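Local structure of MccB protein (Escherichia coli, 6OM4) at residues R229-Y234 with Y250-T255; V240-V245 with W326-K331; L319-G324 with I332-M337. The protein adenylylates the peptide precursor of microcin C, joining AMP to it through a phosphoramidate bond with ATP as the nucleotide source, in a fold related to ubiquitin-activating E1 enzymes. One frame throughout, in Å; residues are numbered along the deposited sequence.

Interaction 1: R229-Y234 with Y250-T255; sequences RANQPY and YVPGKT
Tyr234 and Tyr250 meet where neighbouring antiparallel strands of the ThiF-type, Rossmann-related sheet begin and end, just beyond helix 219-230. They form one hydrogen-bonded antiparallel pair. Tyr250 N reaches Tyr234 O at 2.8 Å, nearly along the carbonyl axis, and Tyr234 N approaches Tyr250 O on a lone pair in the carbonyl plane. Both side chains lie on the same face of the sheet. Tyr234 CG sits between its own backbone N and carbonyl carbon (chi1 75°), which folds the ring across the pair until one face lies under the neighbouring methylene: Tyr250 CB stands over it as a CH-pi contact, 3.8 Å from the centroid of the Tyr234 ring and displaced toward CE2. Tyr250 CG is instead anti to the backbone N (chi1 169°), and the two ring planes are inclined at 36°, neither stacked nor edge-to-face. The phenol of Tyr234 continues to Asn224 of helix 219-230, which hydrogen-bonds its OH. The Tyr250 side chain comes within about 6 Å of the bound zinc ion and lies beside Cys257, one of the metal's four cysteine ligands. Asn231, with positive phi, ends the helix in a Schellman motif and turns the chain toward Pro252. Prolines then continue the contact beyond the strand pair: Pro233 CG lies 3.9 Å from Pro252 CD, the two side chains crossing at about a right angle, while Pro252 CB touches Asn231 ND2. Pro233 CA also leans on Tyr250 O in a CA-H...O contact. Gln232 O is buried here with no polar partner; it lies in the plane of the Tyr250 ring, at its edge, 3.6 Å from CD2.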
ATOM      1  N   ARG A 229      16.271 -14.478   6.975  1.00 20.03           N
ATOM      2  CA  ARG A 229      16.664 -15.904   7.095  1.00 22.76           C
ATOM      3  C   ARG A 229      15.602 -16.816   6.465  1.00 23.40           C
ATOM      4  O   ARG A 229      15.920 -17.870   5.890  1.00 22.14           O
ATOM      5  CB  ARG A 229      16.899 -16.300   8.559  1.00 24.45           C
ATOM      6  CG  ARG A 229      18.136 -15.670   9.193  1.00 29.21           C
ATOM      7  CD  ARG A 229      18.370 -15.957  10.683  1.00 35.35           C
ATOM      8  NE  ARG A 229      19.703 -15.490  11.113  1.00 42.95           N
ATOM      9  CZ  ARG A 229      20.384 -15.924  12.187  1.00 47.78           C
ATOM     10  NH1 ARG A 229      19.845 -16.799  13.020  1.00 51.90           N
ATOM     11  NH2 ARG A 229      21.610 -15.478  12.424  1.00 45.18           N
ATOM     12  N   ALA A 230      14.328 -16.443   6.602  1.00 20.38           N
ATOM     13  CA  ALA A 230      13.192 -17.291   6.124  1.00 21.63           C
ATOM     14  C   ALA A 230      12.754 -17.006   4.671  1.00 21.89           C
ATOM     15  O   ALA A 230      11.801 -17.629   4.220  1.00 21.87           O
ATOM     16  CB  ALA A 230      12.011 -17.076   7.033  1.00 24.65           C
ATOM     17  N   ASN A 231      13.370 -16.051   3.962  1.00 19.91           N
ATOM     18  CA  ASN A 231      12.968 -15.702   2.591  1.00 22.23           C
ATOM     19  C   ASN A 231      11.519 -15.190   2.560  1.00 18.22           C
ATOM     20  O   ASN A 231      10.765 -15.539   1.689  1.00 19.77           O
ATOM     21  CB  ASN A 231      13.129 -16.874   1.606  1.00 26.78           C
ATOM     22  CG  ASN A 231      14.409 -16.737   0.822  1.00 37.27           C
ATOM     23  OD1 ASN A 231      15.474 -17.095   1.329  1.00 44.54           O
ATOM     24  ND2 ASN A 231      14.320 -16.143  -0.364  1.00 38.86           N
ATOM     25  N   GLN A 232      11.146 -14.378   3.554  1.00 16.26           N
ATOM     26  CA  GLN A 232       9.758 -13.917   3.773  1.00 16.42           C
ATOM     27  C   GLN A 232       9.670 -12.417   3.502  1.00 14.31           C
ATOM     28  O   GLN A 232      10.259 -11.613   4.212  1.00 17.18           O
ATOM     29  CB  GLN A 232       9.356 -14.226   5.198  1.00 16.42           C
ATOM     30  CG  GLN A 232       8.000 -13.655   5.593  1.00 16.77           C
ATOM     31  CD  GLN A 232       6.890 -14.141   4.707  1.00 16.29           C
ATOM     32  OE1 GLN A 232       6.311 -13.376   3.931  1.00 18.46           O
ATOM     33  NE2 GLN A 232       6.597 -15.426   4.818  1.00 15.18           N
ATOM     34  N   PRO A 233       8.951 -11.968   2.467  1.00 15.20           N
ATOM     35  CA  PRO A 233       8.732 -10.531   2.282  1.00 14.47           C
ATOM     36  C   PRO A 233       7.935  -9.923   3.453  1.00 13.65           C
ATOM     37  O   PRO A 233       7.057 -10.561   3.995  1.00 13.60           O
ATOM     38  CB  PRO A 233       7.993 -10.398   0.937  1.00 15.85           C
ATOM     39  CG  PRO A 233       8.144 -11.780   0.270  1.00 15.28           C
ATOM     40  CD  PRO A 233       8.357 -12.785   1.389  1.00 15.06           C
ATOM     41  N   TYR A 234       8.229  -8.662   3.782  1.00 13.41           N
ATOM     42  CA  TYR A 234       7.432  -7.946   4.783  1.00 14.56           C
ATOM     43  C   TYR A 234       7.388  -6.456   4.448  1.00 14.15           C
ATOM     44  O   TYR A 234       8.219  -5.945   3.713  1.00 14.37           O
ATOM     45  CB  TYR A 234       7.952  -8.184   6.207  1.00 14.08           C
ATOM     46  CG  TYR A 234       9.210  -7.441   6.550  1.00 14.09           C
ATOM     47  CD1 TYR A 234       9.155  -6.120   6.983  1.00 14.48           C
ATOM     48  CD2 TYR A 234      10.467  -8.028   6.465  1.00 14.06           C
ATOM     49  CE1 TYR A 234      10.295  -5.418   7.324  1.00 15.27           C
ATOM     50  CE2 TYR A 234      11.620  -7.324   6.793  1.00 14.01           C
ATOM     51  CZ  TYR A 234      11.543  -6.004   7.221  1.00 15.33           C
ATOM     52  OH  TYR A 234      12.612  -5.201   7.531  1.00 15.07           O
ATOM     53  N   TYR A 250      10.445  -5.116   2.280  1.00 14.81           N
ATOM     54  CA  TYR A 250      11.591  -6.011   2.157  1.00 14.71           C
ATOM     55  C   TYR A 250      11.195  -7.152   1.228  1.00 15.10           C
ATOM     56  O   TYR A 250      10.240  -7.886   1.513  1.00 14.73           O
ATOM     57  CB  TYR A 250      12.007  -6.596   3.510  1.00 15.08           C
ATOM     58  CG  TYR A 250      13.000  -7.721   3.353  1.00 16.57           C
ATOM     59  CD1 TYR A 250      14.246  -7.456   2.812  1.00 16.20           C
ATOM     60  CD2 TYR A 250      12.657  -9.041   3.603  1.00 15.03           C
ATOM     61  CE1 TYR A 250      15.152  -8.476   2.578  1.00 16.14           C
ATOM     62  CE2 TYR A 250      13.577 -10.068   3.437  1.00 16.01           C
ATOM     63  CZ  TYR A 250      14.814  -9.783   2.878  1.00 17.78           C
ATOM     64  OH  TYR A 250      15.725 -10.786   2.655  1.00 17.28           O
ATOM     65  N   VAL A 251      11.970  -7.318   0.147  1.00 16.16           N
ATOM     66  CA  VAL A 251      11.777  -8.440  -0.788  1.00 16.35           C
ATOM     67  C   VAL A 251      13.082  -9.213  -0.856  1.00 15.93           C
ATOM     68  O   VAL A 251      14.077  -8.631  -1.280  1.00 18.13           O
ATOM     69  CB  VAL A 251      11.346  -7.947  -2.172  1.00 17.65           C
ATOM     70  CG1 VAL A 251      11.022  -9.146  -3.055  1.00 19.47           C
ATOM     71  CG2 VAL A 251      10.160  -7.008  -2.080  1.00 18.69           C
ATOM     72  N   PRO A 252      13.111 -10.505  -0.457  1.00 18.20           N
ATOM     73  CA  PRO A 252      14.335 -11.315  -0.461  1.00 17.63           C
ATOM     74  C   PRO A 252      15.145 -11.202  -1.754  1.00 18.35           C
ATOM     75  O   PRO A 252      14.594 -11.365  -2.853  1.00 17.59           O
ATOM     76  CB  PRO A 252      13.788 -12.729  -0.329  1.00 18.12           C
ATOM     77  CG  PRO A 252      12.629 -12.539   0.611  1.00 18.26           C
ATOM     78  CD  PRO A 252      11.980 -11.269   0.115  1.00 17.76           C
ATOM     79  N   GLY A 253      16.419 -10.840  -1.594  1.00 18.40           N
ATOM     80  CA  GLY A 253      17.383 -10.811  -2.678  1.00 19.26           C
ATOM     81  C   GLY A 253      17.251  -9.634  -3.614  1.00 20.74           C
ATOM     82  O   GLY A 253      17.992  -9.560  -4.570  1.00 21.76           O
ATOM     83  N   LYS A 254      16.358  -8.677  -3.319  1.00 19.67           N
ATOM     84  CA  LYS A 254      15.964  -7.603  -4.243  1.00 20.67           C
ATOM     85  C   LYS A 254      16.111  -6.227  -3.581  1.00 19.44           C
ATOM     86  O   LYS A 254      16.713  -5.317  -4.133  1.00 22.78           O
ATOM     87  CB  LYS A 254      14.520  -7.840  -4.695  1.00 23.27           C
ATOM     88  CG  LYS A 254      13.902  -6.771  -5.581  1.00 25.25           C
ATOM     89  CD  LYS A 254      12.560  -7.205  -6.149  1.00 28.42           C
ATOM     90  CE  LYS A 254      11.485  -6.148  -6.122  1.00 35.63           C
ATOM     91  NZ  LYS A 254      11.667  -5.159  -7.210  1.00 40.63           N
ATOM     92  N   THR A 255      15.491  -6.032  -2.416  1.00 17.69           N
ATOM     93  CA  THR A 255      15.600  -4.758  -1.782  1.00 18.15           C
ATOM     94  C   THR A 255      16.546  -4.828  -0.586  1.00 20.92           C
ATOM     95  O   THR A 255      16.944  -5.911  -0.156  1.00 21.85           O
ATOM     96  CB  THR A 255      14.243  -4.254  -1.273  1.00 18.55           C
ATOM     97  OG1 THR A 255      13.797  -5.180  -0.288  1.00 19.34           O
ATOM     98  CG2 THR A 255      13.227  -4.104  -2.376  1.00 20.11           C
TER

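Interaction 2: V240-V245 with W326-K331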
ATOM      1  N   VAL A 240       6.032   7.755  14.053  1.00 12.94           N
ATOM      2  CA  VAL A 240       6.821   8.269  15.107  1.00 13.84           C
ATOM      3  C   VAL A 240       6.110   9.550  15.548  1.00 12.91           C
ATOM      4  O   VAL A 240       6.197  10.576  14.867  1.00 14.26           O
ATOM      5  CB  VAL A 240       8.283   8.542  14.708  1.00 13.52           C
ATOM      6  CG1 VAL A 240       9.079   8.844  15.956  1.00 14.79           C
ATOM      7  CG2 VAL A 240       8.893   7.364  13.977  1.00 14.23           C
ATOM      8  N   ASN A 241       5.324   9.426  16.624  1.00 13.43           N
ATOM      9  CA  ASN A 241       4.417  10.477  17.053  1.00 13.93           C
ATOM     10  C   ASN A 241       3.600  10.963  15.841  1.00 14.18           C
ATOM     11  O   ASN A 241       2.804  10.196  15.241  1.00 13.87           O
ATOM     12  CB  ASN A 241       5.174  11.570  17.834  1.00 14.14           C
ATOM     13  CG  ASN A 241       5.624  11.124  19.211  1.00 15.22           C
ATOM     14  OD1 ASN A 241       6.562  11.684  19.808  1.00 17.23           O
ATOM     15  ND2 ASN A 241       4.949  10.143  19.750  1.00 10.38           N
ATOM     16  N   ASP A 242       3.807  12.226  15.429  1.00 15.11           N
ATOM     17  CA  ASP A 242       2.997  12.917  14.423  1.00 15.85           C
ATOM     18  C   ASP A 242       3.475  12.683  12.976  1.00 14.12           C
ATOM     19  O   ASP A 242       2.892  13.260  12.055  1.00 15.11           O
ATOM     20  CB  ASP A 242       2.996  14.419  14.739  1.00 18.13           C
ATOM     21  CG  ASP A 242       4.370  14.966  15.086  1.00 23.05           C
ATOM     22  OD1 ASP A 242       5.136  15.175  14.186  1.00 24.19           O
ATOM     23  OD2 ASP A 242       4.675  15.120  16.285  1.00 30.07           O
ATOM     24  N   ILE A 243       4.510  11.873  12.760  1.00 12.68           N
ATOM     25  CA  ILE A 243       4.977  11.506  11.424  1.00 12.92           C
ATOM     26  C   ILE A 243       4.479  10.112  11.071  1.00 13.24           C
ATOM     27  O   ILE A 243       4.833   9.134  11.720  1.00 13.91           O
ATOM     28  CB  ILE A 243       6.509  11.553  11.300  1.00 14.22           C
ATOM     29  CG1 ILE A 243       7.073  12.943  11.593  1.00 15.51           C
ATOM     30  CG2 ILE A 243       6.920  11.062   9.931  1.00 15.87           C
ATOM     31  CD1 ILE A 243       8.598  12.950  11.637  1.00 15.99           C
ATOM     32  N   ALA A 244       3.731  10.021   9.972  1.00 11.91           N
ATOM     33  CA  ALA A 244       3.276   8.733   9.428  1.00 12.38           C
ATOM     34  C   ALA A 244       4.462   8.075   8.714  1.00 13.32           C
ATOM     35  O   ALA A 244       5.157   8.769   7.987  1.00 14.11           O
ATOM     36  CB  ALA A 244       2.145   8.976   8.469  1.00 12.61           C
ATOM     37  N   VAL A 245       4.701   6.795   8.970  1.00 13.65           N
ATOM     38  CA  VAL A 245       5.829   6.073   8.345  1.00 15.41           C
ATOM     39  C   VAL A 245       5.325   4.815   7.640  1.00 15.40           C
ATOM     40  O   VAL A 245       4.560   4.041   8.203  1.00 16.07           O
ATOM     41  CB  VAL A 245       6.925   5.731   9.366  1.00 16.53           C
ATOM     42  CG1 VAL A 245       8.039   4.886   8.717  1.00 18.29           C
ATOM     43  CG2 VAL A 245       7.494   6.995   9.985  1.00 17.79           C
ATOM     44  N   TRP A 326       4.854  14.013   7.125  1.00 14.58           N
ATOM     45  CA  TRP A 326       4.672  14.888   8.268  1.00 15.40           C
ATOM     46  C   TRP A 326       3.201  15.270   8.342  1.00 15.22           C
ATOM     47  O   TRP A 326       2.526  15.310   7.315  1.00 15.50           O
ATOM     48  CB  TRP A 326       5.603  16.112   8.180  1.00 15.52           C
ATOM     49  CG  TRP A 326       7.002  15.937   8.726  1.00 15.13           C
ATOM     50  CD1 TRP A 326       7.575  16.686   9.714  1.00 15.84           C
ATOM     51  CD2 TRP A 326       8.042  15.030   8.297  1.00 15.95           C
ATOM     52  NE1 TRP A 326       8.866  16.293   9.950  1.00 18.35           N
ATOM     53  CE2 TRP A 326       9.182  15.274   9.094  1.00 17.74           C
ATOM     54  CE3 TRP A 326       8.113  13.997   7.350  1.00 18.13           C
ATOM     55  CZ2 TRP A 326      10.363  14.550   8.958  1.00 19.16           C
ATOM     56  CZ3 TRP A 326       9.284  13.281   7.213  1.00 18.33           C
ATOM     57  CH2 TRP A 326      10.382  13.541   8.026  1.00 19.74           C
ATOM     58  N   SER A 327       2.692  15.550   9.547  1.00 14.38           N
ATOM     59  CA  SER A 327       1.322  16.007   9.666  1.00 14.95           C
ATOM     60  C   SER A 327       1.297  17.463  10.145  1.00 16.14           C
ATOM     61  O   SER A 327       0.254  18.086  10.057  1.00 18.51           O
ATOM     62  CB  SER A 327       0.485  15.102  10.547  1.00 14.42           C
ATOM     63  OG  SER A 327       0.989  15.085  11.876  1.00 15.00           O
ATOM     64  N   ASP A 328       2.419  18.012  10.643  1.00 17.78           N
ATOM     65  CA  ASP A 328       2.340  19.425  11.096  1.00 21.73           C
ATOM     66  C   ASP A 328       2.987  20.380  10.102  1.00 21.77           C
ATOM     67  O   ASP A 328       2.970  21.581  10.314  1.00 22.41           O
ATOM     68  CB  ASP A 328       2.894  19.658  12.490  1.00 24.47           C
ATOM     69  CG  ASP A 328       4.287  19.133  12.731  1.00 27.11           C
ATOM     70  OD1 ASP A 328       5.101  19.070  11.768  1.00 27.29           O
ATOM     71  OD2 ASP A 328       4.505  18.703  13.889  1.00 36.08           O
ATOM     72  N   GLU A 329       3.477  19.831   8.998  1.00 20.65           N
ATOM     73  CA  GLU A 329       3.871  20.635   7.858  1.00 22.04           C
ATOM     74  C   GLU A 329       3.767  19.757   6.606  1.00 19.95           C
ATOM     75  O   GLU A 329       3.570  18.549   6.701  1.00 19.26           O
ATOM     76  CB  GLU A 329       5.279  21.187   8.046  1.00 24.47           C
ATOM     77  CG  GLU A 329       6.332  20.125   8.288  1.00 25.37           C
ATOM     78  CD  GLU A 329       7.687  20.723   8.660  1.00 30.33           C
ATOM     79  OE1 GLU A 329       7.992  21.827   8.173  1.00 34.44           O
ATOM     80  OE2 GLU A 329       8.429  20.088   9.428  1.00 33.44           O
ATOM     81  N   ILE A 330       3.860  20.397   5.444  1.00 18.60           N
ATOM     82  CA  ILE A 330       3.778  19.708   4.177  1.00 18.52           C
ATOM     83  C   ILE A 330       5.169  19.123   3.878  1.00 18.26           C
ATOM     84  O   ILE A 330       6.104  19.865   3.566  1.00 21.80           O
ATOM     85  CB  ILE A 330       3.351  20.662   3.045  1.00 20.18           C
ATOM     86  CG1 ILE A 330       1.996  21.323   3.291  1.00 22.87           C
ATOM     87  CG2 ILE A 330       3.416  19.952   1.714  1.00 20.33           C
ATOM     88  CD1 ILE A 330       0.857  20.428   3.046  1.00 24.76           C
ATOM     89  N   LYS A 331       5.317  17.801   3.984  1.00 16.76           N
ATOM     90  CA  LYS A 331       6.629  17.183   3.816  1.00 17.79           C
ATOM     91  C   LYS A 331       6.487  15.678   3.668  1.00 18.15           C
ATOM     92  O   LYS A 331       5.825  15.050   4.500  1.00 16.05           O
ATOM     93  CB  LYS A 331       7.527  17.487   5.019  1.00 18.72           C
ATOM     94  CG  LYS A 331       8.922  16.895   4.947  1.00 20.22           C
ATOM     95  CD  LYS A 331       9.820  17.398   6.068  1.00 22.45           C
ATOM     96  CE  LYS A 331      11.217  16.831   5.955  1.00 24.64           C
ATOM     97  NZ  LYS A 331      12.131  17.489   6.919  1.00 28.10           N
TER
HETATM   98  O   HOH W   1       4.738  15.961  11.647  1.00 19.74           O
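A type II' turn from Val240 to Ile243 starts strand 243-250 and brings Ile243 opposite Trp326, their CA atoms 4.6 Å apart, where strand 321-326 gives way to the loop that follows it. Ile243 and Trp326 run side by side in the same direction. Ile243 CG1 is anti to its carbonyl carbon (chi1 -60°) and the chain then extends, which carries CD1 over one face of the indole: CD1 stands 3.8 Å from the centroid of the six-membered ring of Trp326, 24° off the normal, and is closest to CE2. Lys331 CD lies over the opposite face, so the indole is held between two aliphatic groups. Beside this apolar pair the polar grip centres on Asp242 O. Ser327 OG donates to Asp242 O at 2.6 Å, in the carbonyl plane and on a lone pair, while Ser327 N adds only a weak, bent bond to the same oxygen. A water accepts from Ser327 N and lies 2.7 Å from Asp242 OD1, within hydrogen-bonding distance; its link to Asp328 OD1 is weak. Side chains of Val240, Ile243, Val245 and Trp326 also pack on the bound peptide, placing this end of the two strands beside it. The carboxylates of Asp242 and Asp328 come close, their planes 43° apart, with 3.6 Å between Asp242 OD1 and Asp328 OD2 and no cation between them among the two segments; their mutual repulsion may be eased in part by the water between them and may raise the proton affinity of one of them.

Interaction 3: L319-G324 with I332-M337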
ATOM      1  N   LEU A 319       9.693   0.119  -1.790  1.00 15.13           N
ATOM      2  CA  LEU A 319      10.903  -0.679  -2.092  1.00 16.98           C
ATOM      3  C   LEU A 319      12.137   0.178  -1.751  1.00 16.08           C
ATOM      4  O   LEU A 319      12.293   1.295  -2.293  1.00 16.82           O
ATOM      5  CB  LEU A 319      10.928  -1.018  -3.587  1.00 18.88           C
ATOM      6  CG  LEU A 319      10.342  -2.327  -4.104  1.00 24.40           C
ATOM      7  CD1 LEU A 319       9.379  -3.027  -3.196  1.00 25.01           C
ATOM      8  CD2 LEU A 319       9.751  -2.131  -5.480  1.00 25.05           C
ATOM      9  N   ASN A 320      13.026  -0.333  -0.899  1.00 16.27           N
ATOM     10  CA  ASN A 320      14.330   0.312  -0.626  1.00 16.69           C
ATOM     11  C   ASN A 320      14.156   1.654   0.091  1.00 17.02           C
ATOM     12  O   ASN A 320      15.076   2.485   0.061  1.00 19.06           O
ATOM     13  CB  ASN A 320      15.131   0.535  -1.922  1.00 17.37           C
ATOM     14  CG  ASN A 320      15.453  -0.762  -2.621  1.00 17.19           C
ATOM     15  OD1 ASN A 320      16.092  -1.618  -2.010  1.00 15.90           O
ATOM     16  ND2 ASN A 320      15.009  -0.906  -3.874  1.00 18.08           N
ATOM     17  N   LYS A 321      13.015   1.891   0.768  1.00 14.93           N
ATOM     18  CA  LYS A 321      12.727   3.221   1.321  1.00 16.24           C
ATOM     19  C   LYS A 321      11.879   3.091   2.596  1.00 15.57           C
ATOM     20  O   LYS A 321      10.984   2.299   2.654  1.00 16.36           O
ATOM     21  CB  LYS A 321      12.004   4.110   0.298  1.00 17.40           C
ATOM     22  CG  LYS A 321      12.863   4.508  -0.901  1.00 20.11           C
ATOM     23  CD  LYS A 321      12.194   5.426  -1.867  1.00 23.12           C
ATOM     24  CE  LYS A 321      12.975   5.475  -3.164  1.00 27.68           C
ATOM     25  NZ  LYS A 321      12.559   6.645  -3.958  1.00 32.95           N
ATOM     26  N   ARG A 322      12.173   3.922   3.593  1.00 15.15           N
ATOM     27  CA  ARG A 322      11.293   4.099   4.733  1.00 15.85           C
ATOM     28  C   ARG A 322      10.794   5.536   4.625  1.00 15.71           C
ATOM     29  O   ARG A 322      11.646   6.441   4.691  1.00 15.45           O
ATOM     30  CB  ARG A 322      12.065   3.884   6.027  1.00 17.14           C
ATOM     31  CG  ARG A 322      11.278   4.095   7.316  1.00 17.25           C
ATOM     32  CD  ARG A 322      12.022   3.475   8.487  1.00 17.49           C
ATOM     33  NE  ARG A 322      11.354   3.631   9.785  1.00 17.95           N
ATOM     34  CZ  ARG A 322      11.578   4.623  10.647  1.00 18.68           C
ATOM     35  NH1 ARG A 322      12.533   5.510  10.406  1.00 15.83           N
ATOM     36  NH2 ARG A 322      10.861   4.677  11.775  1.00 15.61           N
ATOM     37  N   ILE A 323       9.481   5.712   4.350  1.00 15.27           N
ATOM     38  CA  ILE A 323       8.928   6.976   3.920  1.00 13.02           C
ATOM     39  C   ILE A 323       8.152   7.621   5.083  1.00 14.63           C
ATOM     40  O   ILE A 323       7.326   6.968   5.680  1.00 15.28           O
ATOM     41  CB  ILE A 323       8.034   6.782   2.677  1.00 14.54           C
ATOM     42  CG1 ILE A 323       8.816   6.134   1.528  1.00 16.64           C
ATOM     43  CG2 ILE A 323       7.371   8.083   2.254  1.00 16.35           C
ATOM     44  CD1 ILE A 323       7.995   5.501   0.447  1.00 17.31           C
ATOM     45  N   GLY A 324       8.453   8.880   5.371  1.00 12.03           N
ATOM     46  CA  GLY A 324       7.719   9.663   6.366  1.00 13.43           C
ATOM     47  C   GLY A 324       6.879  10.725   5.700  1.00 13.61           C
ATOM     48  O   GLY A 324       7.371  11.487   4.829  1.00 15.67           O
ATOM     49  N   ILE A 332       7.121  15.117   2.621  1.00 17.18           N
ATOM     50  CA  ILE A 332       7.299  13.675   2.505  1.00 17.61           C
ATOM     51  C   ILE A 332       8.778  13.446   2.227  1.00 18.27           C
ATOM     52  O   ILE A 332       9.301  14.040   1.307  1.00 22.18           O
ATOM     53  CB  ILE A 332       6.414  13.061   1.411  1.00 18.28           C
ATOM     54  CG1 ILE A 332       4.935  13.332   1.671  1.00 22.87           C
ATOM     55  CG2 ILE A 332       6.712  11.584   1.271  1.00 19.62           C
ATOM     56  CD1 ILE A 332       3.988  12.582   0.767  1.00 24.63           C
ATOM     57  N   HIS A 333       9.414  12.634   3.055  1.00 19.50           N
ATOM     58  CA  HIS A 333      10.846  12.364   3.026  1.00 22.85           C
ATOM     59  C   HIS A 333      11.108  10.854   3.067  1.00 22.30           C
ATOM     60  O   HIS A 333      10.527  10.165   3.881  1.00 22.43           O
ATOM     61  CB  HIS A 333      11.520  13.053   4.222  1.00 26.08           C
ATOM     62  CG  HIS A 333      12.993  12.880   4.211  1.00 33.61           C
ATOM     63  ND1 HIS A 333      13.623  11.860   4.910  1.00 38.91           N
ATOM     64  CD2 HIS A 333      13.945  13.526   3.506  1.00 38.73           C
ATOM     65  CE1 HIS A 333      14.920  11.916   4.669  1.00 44.23           C
ATOM     66  NE2 HIS A 333      15.139  12.936   3.805  1.00 44.56           N
ATOM     67  N   SER A 334      12.021  10.357   2.219  1.00 20.54           N
ATOM     68  CA  SER A 334      12.384   8.929   2.162  1.00 23.36           C
ATOM     69  C   SER A 334      13.768   8.753   2.794  1.00 22.51           C
ATOM     70  O   SER A 334      14.689   9.506   2.460  1.00 25.91           O
ATOM     71  CB  SER A 334      12.419   8.395   0.730  1.00 25.64           C
ATOM     72  OG  SER A 334      11.203   8.683   0.066  1.00 35.62           O
ATOM     73  N   GLN A 335      13.900   7.783   3.692  1.00 20.22           N
ATOM     74  CA  GLN A 335      15.199   7.306   4.129  1.00 19.85           C
ATOM     75  C   GLN A 335      15.601   6.166   3.188  1.00 21.00           C
ATOM     76  O   GLN A 335      14.848   5.214   2.983  1.00 19.21           O
ATOM     77  CB  GLN A 335      15.182   6.803   5.567  1.00 21.44           C
ATOM     78  CG  GLN A 335      14.866   7.851   6.618  1.00 22.70           C
ATOM     79  CD  GLN A 335      14.590   7.213   7.964  1.00 22.73           C
ATOM     80  OE1 GLN A 335      14.218   6.047   8.077  1.00 21.76           O
ATOM     81  NE2 GLN A 335      14.803   7.978   9.022  1.00 22.79           N
ATOM     82  N   ASN A 336      16.816   6.244   2.666  1.00 19.83           N
ATOM     83  CA  ASN A 336      17.319   5.260   1.754  1.00 22.17           C
ATOM     84  C   ASN A 336      17.587   3.969   2.530  1.00 21.44           C
ATOM     85  O   ASN A 336      18.379   3.968   3.460  1.00 22.08           O
ATOM     86  CB  ASN A 336      18.558   5.852   1.092  1.00 25.44           C
ATOM     87  CG  ASN A 336      19.209   4.947   0.072  1.00 31.53           C
ATOM     88  OD1 ASN A 336      18.867   3.778  -0.051  1.00 34.48           O
ATOM     89  ND2 ASN A 336      20.170   5.492  -0.655  1.00 31.98           N
ATOM     90  N   MET A 337      16.914   2.877   2.153  1.00 19.97           N
ATOM     91  CA  MET A 337      17.222   1.544   2.672  1.00 19.11           C
ATOM     92  C   MET A 337      17.531   0.579   1.510  1.00 19.11           C
ATOM     93  O   MET A 337      17.056  -0.561   1.472  1.00 19.60           O
ATOM     94  CB  MET A 337      16.065   1.016   3.520  1.00 20.69           C
ATOM     95  CG  MET A 337      15.858   1.806   4.821  1.00 22.25           C
ATOM     96  SD  MET A 337      14.788   0.958   5.975  1.00 22.91           S
ATOM     97  CE  MET A 337      15.227   1.826   7.477  1.00 25.75           C
TER
HETATM   98  O   HOH W   2      16.133   4.109  -1.824  1.00 31.92           O
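Asn320 O is gripped twice: Met337 N donates to it at 2.8 Å from well above the carbonyl plane, and a water donates to it at 2.7 Å, reaching weakly to Asn336 OD1, which mainly accepts from Gly338 N. From there the two strands of a beta hairpin run antiparallel, 321-324 against 332-336, with their axes 4.5 Å apart. Arg322 and Gln335 form a hydrogen-bonded pair through both backbone bonds, and so do Gly324 and His333. On the face carrying Arg322 and Gln335, both side chains point the same way. Arg322 CG is anti to the backbone N (chi1 178°) and the chain stays extended to NE; NH1 then donates to Gln335 OE1 at 2.9 Å, with that oxygen in the guanidinium plane, at its edge. Met337 CE packs against Arg322 CD at 3.7 Å. The guanidinium and Gln335 NE2 both go on to hydrogen-bond the backbone of the bound peptide, an arrangement consistent with Gln335 orienting the arginine that binds the peptide. On the other face Ile323 CG2 touches Ile332 CG2 at 3.7 Å, and Ser334 OG lies against Ile323 CG1. Strand 332-336 is the outermost of the large mixed sheet in this chain; strand 243-250 flanks 321-326 on its other side, where Phe246 and Ile323 are joined by backbone hydrogen bonding.

How the interactions relate
From the N terminus, helix 219-230 leads into 229-234, and interaction 1 closes the hairpin of strands 234-240 and 243-250 at its open end, with 15 residues between the segments. Interaction 2 begins at that hairpin's turn, so its segments alternate with those of interaction 1; it closes a far longer loop, 80 residues that include helices 273-285 and 292-311. Interaction 3 follows interaction 1 in series but crosses interaction 2, pairing 319-324 with 332-337 across the 326-331 loop. Interactions 2 and 3 adjoin: Val245 packs on Arg322 and Trp326 on His333. Thr255 meets Leu319 and Asn320, joining interaction 1 to interaction 3 near the zinc-bearing end of the sheet.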